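PDB 6JWK: probable glutathione S-transferase from Pseudomonas aeruginosa, which probably isomerises maleylpyruvate with the help of glutathione, as a zeta-class member of the glutathione S-transferase superfamily. Local coordinates for residues A18-K22 and G23-Q27; A97-V100 and A101-H105; A186-E189 and L190-R193. One frame throughout, in Å; residues are numbered along the deposited sequence.

Interaction 1: residues A18-K22 and G23-Q27; sequences ALALK and GLDYQ
Leu24 N donates to Leu19 O over 2.9 Å in a nearly straight bond (N-H...O 169°), and Gly23 N reaches back to Ala20 O. With Gly23 at positive phi, these two bonds make a Schellman motif that ends helix 10-22. Glycine suits the place: a CB there would run into Lys22 O. The second bond is the poorer one, since Gly23 N sits above the plane of the Ala20 carbonyl, 64° out of it.

Lys22 and Asp25 spend their charges elsewhere. Lys22 NZ turns to Asp74 and to the carbonyls of Gln77 and Pro80, while Asp25 OD1 pairs with Arg202 of helix 198-203. Asp25 has CG between its own N and carbonyl carbon (chi1 59°), which lays the carboxylate against Ala20; the small methyl group there lets OD2 come within 3.4 Å of Ala20 CA.

Packing closes the turn. Leu19 and Leu24 cross at about a right angle, Leu19 CD2 lying 4.1 Å from Leu24 CB. The same Leu24 also lays CD1 3.7 Å from Lys22 CB, against the aliphatic root of the lysine. Farther along, in the 3-10 segment, the polar amide oxygen OE1 of Gln27 lies beside a methyl group, 3.9 Å from Leu19 CD2.

Interaction 2: residues A97-V100 and A101-H105; sequences ALLV and ACDIH. With SO4 (sulfate ion), chain I.
Val100 O takes two backbone donors at the close of helix 87-103. His105 N, at 3.0 Å, approaches nearly along the C=O axis with N-H...O at 169°; Ile104 N, at 3.3 Å, comes in from above the carbonyl plane. One turn earlier i to i+4 bonds run from Ala101 N to Ala97 O, Cys102 N to Leu98 O and Asp103 N to Leu99 O, the last already bent. The i to i+5 bond from His105 beside the i to i+4 bond from Ile104 shows the helix widening as it closes.

In the side-chain packing, Leu98 CD2 meets Cys102 SG at 3.8 Å; small and weakly polar, Cys102 also packs against Cys102 of the second subunit. Leu99 crosses Asp103 at about a right angle and sets CD1 3.7 Å from OD2, the oxygen that accepts a hydrogen bond from Gln65 of the second subunit. Val100 CG2 and Ile104 CD1 meet more loosely at 4.4 Å, both apolar side chains lying in the buried interior.

His105 binds a sulfate ion, probably from the crystallisation liquor. With CG anti to the backbone N (chi1 -177°), the ring is carried away from the helix end, and NE2 donates to sulfate O1 over 3.2 Å, bent to 144°. The ion lies at the ring edge and also accepts from Ser10 N. The end of helix 87-103, in the C-terminal domain, thus meets the second subunit through Cys102 and Asp103 and, through His105, the start of helix 10-22, beside which glutathione transferases typically bind glutathione.

Interaction 3: residues A186-E189 and L190-R193; sequences ALLE and LEGR
Glu189 and Arg193, one turn apart on helix 185-195, form a salt bridge with OE1 3.3 Å from NH2. The two side chains lie alongside each other and point the same way, their flat groups 30° apart. The carboxylate oxygen is well out of the guanidinium plane, so charge attraction holds the pair without an N-H aimed at it. Glu189 CG is anti to its own nitrogen (chi1 172°), and this methylene comes over one face of the guanidinium. The long flexible chains suit a pair on the outer side of the helix; Arg193 NH1 has a further partner in Ala153 O.

Backbone bonds are regular, Gly192 N to Leu188 O at 2.9 Å and Arg193 N to Glu189 O at 3.0 Å among them. One water donates to Leu188 O and to Glu191 OE1, its oxygen 2.7 Å from OE1; Leu188 O thus has a second donor besides Gly192 N.

In the packing, Leu188 CD2 lies beside Glu191 OE1 at 3.7 Å, the two chains parallel in direction. Glu191 OE2 then pairs with Arg175, tying this side to helix 162-176. Leu187 and Leu190, apolar as their buried places require, rest on Leu146 of helix 124-149, so helix 185-195 packs against both of these helices.

In the fold
The contacts follow one another along the chain: interaction 1 closes helix 10-22 in the thioredoxin-like N-terminal domain, whereas interactions 2 and 3 lie in the helical C-terminal domain. Centres of interactions 1 and 2 are about 23 Å apart, of 1 and 3 about 22 Å, of 2 and 3 about 18 Å; no two touch. Interactions 2 and 3 share helices 124-149 and 162-176 as neighbours. The domains meet at both interactions 1 and 2: helix 198-203 covers the last turn of helix 10-22, and the end of helix 87-103 packs on helices 10-22 and 66-76. Interaction 2 alone reaches the second subunit, consistent with the glutathione transferase dimer.

Interaction 1: residues A18-K22 and G23-Q27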
# COMPACT_ATOMS: atom_id res chain seq x y z
N ALA B 18 6.90 -14.19 5.22
CA ALA B 18 8.15 -13.43 5.51
C ALA B 18 8.89 -14.10 6.68
O ALA B 18 10.15 -14.32 6.62
CB ALA B 18 7.82 -11.99 5.83
N LEU B 19 8.18 -14.34 7.79
CA LEU B 19 8.84 -15.00 8.94
C LEU B 19 9.41 -16.37 8.53
O LEU B 19 10.51 -16.70 9.00
CB LEU B 19 7.83 -15.12 10.11
CG LEU B 19 7.46 -13.78 10.72
CD1 LEU B 19 6.24 -13.91 11.66
CD2 LEU B 19 8.63 -13.17 11.50
N ALA B 20 8.68 -17.17 7.77
CA ALA B 20 9.12 -18.52 7.34
C ALA B 20 10.38 -18.37 6.50
O ALA B 20 11.34 -19.07 6.80
CB ALA B 20 8.03 -19.28 6.63
N LEU B 21 10.44 -17.40 5.58
CA LEU B 21 11.66 -17.20 4.76
C LEU B 21 12.86 -16.82 5.64
O LEU B 21 14.00 -17.20 5.31
CB LEU B 21 11.38 -16.13 3.69
CG LEU B 21 10.41 -16.57 2.60
CD1 LEU B 21 10.04 -15.38 1.72
CD2 LEU B 21 11.05 -17.68 1.75
N LYS B 22 12.63 -16.10 6.73
CA LYS B 22 13.72 -15.69 7.65
C LYS B 22 14.12 -16.87 8.55
O LYS B 22 15.18 -16.77 9.12
CB LYS B 22 13.27 -14.53 8.55
CG LYS B 22 13.02 -13.22 7.82
CD LYS B 22 14.28 -12.56 7.33
CE LYS B 22 14.10 -11.10 6.97
NZ LYS B 22 15.23 -10.65 6.12
N GLY B 23 13.25 -17.87 8.74
CA GLY B 23 13.42 -18.98 9.70
C GLY B 23 13.05 -18.57 11.11
O GLY B 23 13.64 -19.11 12.06
N LEU B 24 12.08 -17.66 11.27
CA LEU B 24 11.58 -17.14 12.58
C LEU B 24 10.11 -17.53 12.79
O LEU B 24 9.39 -16.77 13.47
CB LEU B 24 11.70 -15.61 12.56
CG LEU B 24 13.09 -15.02 12.35
CD1 LEU B 24 13.01 -13.53 12.09
CD2 LEU B 24 13.99 -15.29 13.55
N ASP B 25 9.57 -18.59 12.19
CA ASP B 25 8.09 -18.77 12.21
C ASP B 25 7.62 -19.43 13.53
O ASP B 25 6.38 -19.53 13.71
CB ASP B 25 7.57 -19.46 10.95
CG ASP B 25 8.19 -20.82 10.73
OD1 ASP B 25 7.94 -21.69 11.59
OD2 ASP B 25 8.95 -20.97 9.74
N TYR B 26 8.52 -19.80 14.46
CA TYR B 26 8.18 -20.04 15.90
C TYR B 26 7.49 -18.80 16.51
O TYR B 26 6.66 -18.91 17.41
CB TYR B 26 9.41 -20.45 16.72
CG TYR B 26 10.55 -19.46 16.71
CD1 TYR B 26 11.56 -19.54 15.75
CD2 TYR B 26 10.62 -18.41 17.63
CE1 TYR B 26 12.60 -18.64 15.72
CE2 TYR B 26 11.66 -17.49 17.60
CZ TYR B 26 12.66 -17.61 16.64
OH TYR B 26 13.70 -16.72 16.60
N GLN B 27 7.78 -17.60 16.01
CA GLN B 27 7.14 -16.35 16.50
C GLN B 27 5.60 -16.30 16.26
O GLN B 27 4.92 -15.49 16.95
CB GLN B 27 7.92 -15.19 15.88
CG GLN B 27 9.40 -15.19 16.26
CD GLN B 27 10.15 -13.90 15.99
OE1 GLN B 27 9.72 -13.01 15.23
NE2 GLN B 27 11.32 -13.80 16.61

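Interaction 2: residues A97-V100 and A101-H105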
# COMPACT_ATOMS: atom_id res chain seq x y z
N ALA B 97 4.67 -5.26 -5.52
CA ALA B 97 4.09 -5.51 -4.17
C ALA B 97 2.95 -4.53 -3.87
O ALA B 97 1.92 -4.97 -3.34
CB ALA B 97 5.17 -5.48 -3.10
N LEU B 98 3.12 -3.25 -4.21
CA LEU B 98 2.17 -2.15 -3.91
C LEU B 98 1.01 -2.24 -4.88
O LEU B 98 -0.10 -1.95 -4.45
CB LEU B 98 2.85 -0.79 -3.99
CG LEU B 98 3.81 -0.58 -2.83
CD1 LEU B 98 4.80 0.52 -3.19
CD2 LEU B 98 3.06 -0.25 -1.54
N LEU B 99 1.23 -2.75 -6.09
CA LEU B 99 0.08 -3.03 -6.99
C LEU B 99 -0.91 -3.97 -6.32
O LEU B 99 -2.14 -3.71 -6.34
CB LEU B 99 0.59 -3.60 -8.31
CG LEU B 99 -0.45 -4.08 -9.31
CD1 LEU B 99 -1.31 -2.92 -9.82
CD2 LEU B 99 0.31 -4.69 -10.48
N VAL B 100 -0.42 -5.08 -5.77
CA VAL B 100 -1.28 -6.03 -5.02
C VAL B 100 -1.84 -5.36 -3.75
O VAL B 100 -3.07 -5.40 -3.56
CB VAL B 100 -0.48 -7.28 -4.67
CG1 VAL B 100 -1.33 -8.22 -3.84
CG2 VAL B 100 -0.00 -7.92 -5.98
N ALA B 101 -0.99 -4.74 -2.94
CA ALA B 101 -1.33 -4.30 -1.57
C ALA B 101 -2.21 -3.03 -1.59
O ALA B 101 -2.87 -2.79 -0.60
CB ALA B 101 -0.07 -4.14 -0.74
N CYS B 102 -2.14 -2.22 -2.63
CA CYS B 102 -2.88 -0.93 -2.77
C CYS B 102 -4.03 -1.04 -3.78
O CYS B 102 -5.05 -0.44 -3.52
CB CYS B 102 -1.98 0.21 -3.24
SG CYS B 102 -0.66 0.54 -2.06
N ASP B 103 -3.86 -1.77 -4.89
CA ASP B 103 -4.78 -1.69 -6.06
C ASP B 103 -5.64 -2.93 -6.20
O ASP B 103 -6.56 -2.88 -7.03
CB ASP B 103 -4.02 -1.41 -7.36
CG ASP B 103 -3.34 -0.04 -7.35
OD1 ASP B 103 -3.62 0.75 -6.42
OD2 ASP B 103 -2.49 0.20 -8.23
N ILE B 104 -5.35 -4.02 -5.48
CA ILE B 104 -6.22 -5.24 -5.56
C ILE B 104 -6.83 -5.55 -4.20
O ILE B 104 -8.09 -5.42 -4.05
CB ILE B 104 -5.47 -6.47 -6.10
CG1 ILE B 104 -4.72 -6.17 -7.39
CG2 ILE B 104 -6.45 -7.61 -6.25
CD1 ILE B 104 -3.91 -7.34 -7.91
N HIS B 105 -6.00 -5.98 -3.24
CA HIS B 105 -6.44 -6.58 -1.97
C HIS B 105 -7.39 -5.64 -1.21
O HIS B 105 -8.41 -6.11 -0.71
CB HIS B 105 -5.27 -6.99 -1.09
CG HIS B 105 -5.75 -7.65 0.15
ND1 HIS B 105 -6.47 -8.82 0.09
CD2 HIS B 105 -5.72 -7.25 1.44
CE1 HIS B 105 -6.84 -9.13 1.32
NE2 HIS B 105 -6.40 -8.18 2.15
S SO4 I . -8.12 -10.04 4.91
O1 SO4 I . -6.80 -9.51 5.05
O2 SO4 I . -9.04 -9.05 4.45
O3 SO4 I . -8.18 -11.12 3.95
O4 SO4 I . -8.54 -10.50 6.21

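Interaction 3: residues A186-E189 and L190-R193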
# COMPACT_ATOMS: atom_id res chain seq x y z
N ALA B 186 2.52 -16.68 -16.08
CA ALA B 186 3.77 -16.40 -15.35
C ALA B 186 3.41 -16.30 -13.85
O ALA B 186 4.21 -16.80 -13.00
CB ALA B 186 4.51 -15.18 -15.89
N LEU B 187 2.28 -15.69 -13.48
CA LEU B 187 1.92 -15.59 -12.03
C LEU B 187 1.70 -17.01 -11.47
O LEU B 187 2.25 -17.32 -10.38
CB LEU B 187 0.67 -14.72 -11.81
CG LEU B 187 0.74 -13.23 -12.17
CD1 LEU B 187 -0.54 -12.54 -11.73
CD2 LEU B 187 1.97 -12.53 -11.57
N LEU B 188 0.98 -17.86 -12.21
CA LEU B 188 0.73 -19.26 -11.79
C LEU B 188 2.07 -20.01 -11.64
O LEU B 188 2.27 -20.69 -10.62
CB LEU B 188 -0.24 -19.98 -12.74
CG LEU B 188 -1.63 -19.40 -12.76
CD1 LEU B 188 -2.49 -20.06 -13.83
CD2 LEU B 188 -2.28 -19.50 -11.39
N GLU B 189 3.00 -19.82 -12.54
CA GLU B 189 4.28 -20.53 -12.47
C GLU B 189 5.04 -20.05 -11.22
O GLU B 189 5.65 -20.88 -10.50
CB GLU B 189 5.04 -20.31 -13.77
CG GLU B 189 6.46 -20.85 -13.73
CD GLU B 189 7.24 -20.46 -14.96
OE1 GLU B 189 7.52 -19.23 -15.15
OE2 GLU B 189 7.52 -21.36 -15.75
N LEU B 190 5.05 -18.73 -10.96
CA LEU B 190 5.80 -18.22 -9.79
C LEU B 190 5.15 -18.77 -8.53
O LEU B 190 5.84 -19.16 -7.61
CB LEU B 190 5.77 -16.69 -9.83
CG LEU B 190 6.40 -15.96 -8.65
CD1 LEU B 190 7.83 -16.41 -8.44
CD2 LEU B 190 6.29 -14.44 -8.86
N GLU B 191 3.82 -18.76 -8.51
CA GLU B 191 3.08 -19.29 -7.36
C GLU B 191 3.52 -20.74 -7.11
O GLU B 191 3.78 -21.06 -5.95
CB GLU B 191 1.59 -19.17 -7.60
CG GLU B 191 0.77 -19.73 -6.47
CD GLU B 191 -0.72 -19.86 -6.80
OE1 GLU B 191 -1.02 -19.97 -7.98
OE2 GLU B 191 -1.59 -19.81 -5.85
N GLY B 192 3.58 -21.57 -8.15
CA GLY B 192 3.99 -22.99 -8.03
C GLY B 192 5.41 -23.10 -7.50
O GLY B 192 5.64 -23.92 -6.59
N ARG B 193 6.34 -22.25 -7.95
CA ARG B 193 7.71 -22.30 -7.40
C ARG B 193 7.70 -22.00 -5.91
O ARG B 193 8.49 -22.59 -5.17
CB ARG B 193 8.68 -21.30 -8.03
CG ARG B 193 8.99 -21.64 -9.46
CD ARG B 193 10.11 -20.81 -10.06
NE ARG B 193 9.95 -21.15 -11.46
CZ ARG B 193 10.15 -20.32 -12.46
NH1 ARG B 193 10.48 -19.06 -12.23
NH2 ARG B 193 10.03 -20.76 -13.70
O HOH W 1 0.08 -22.00 -9.35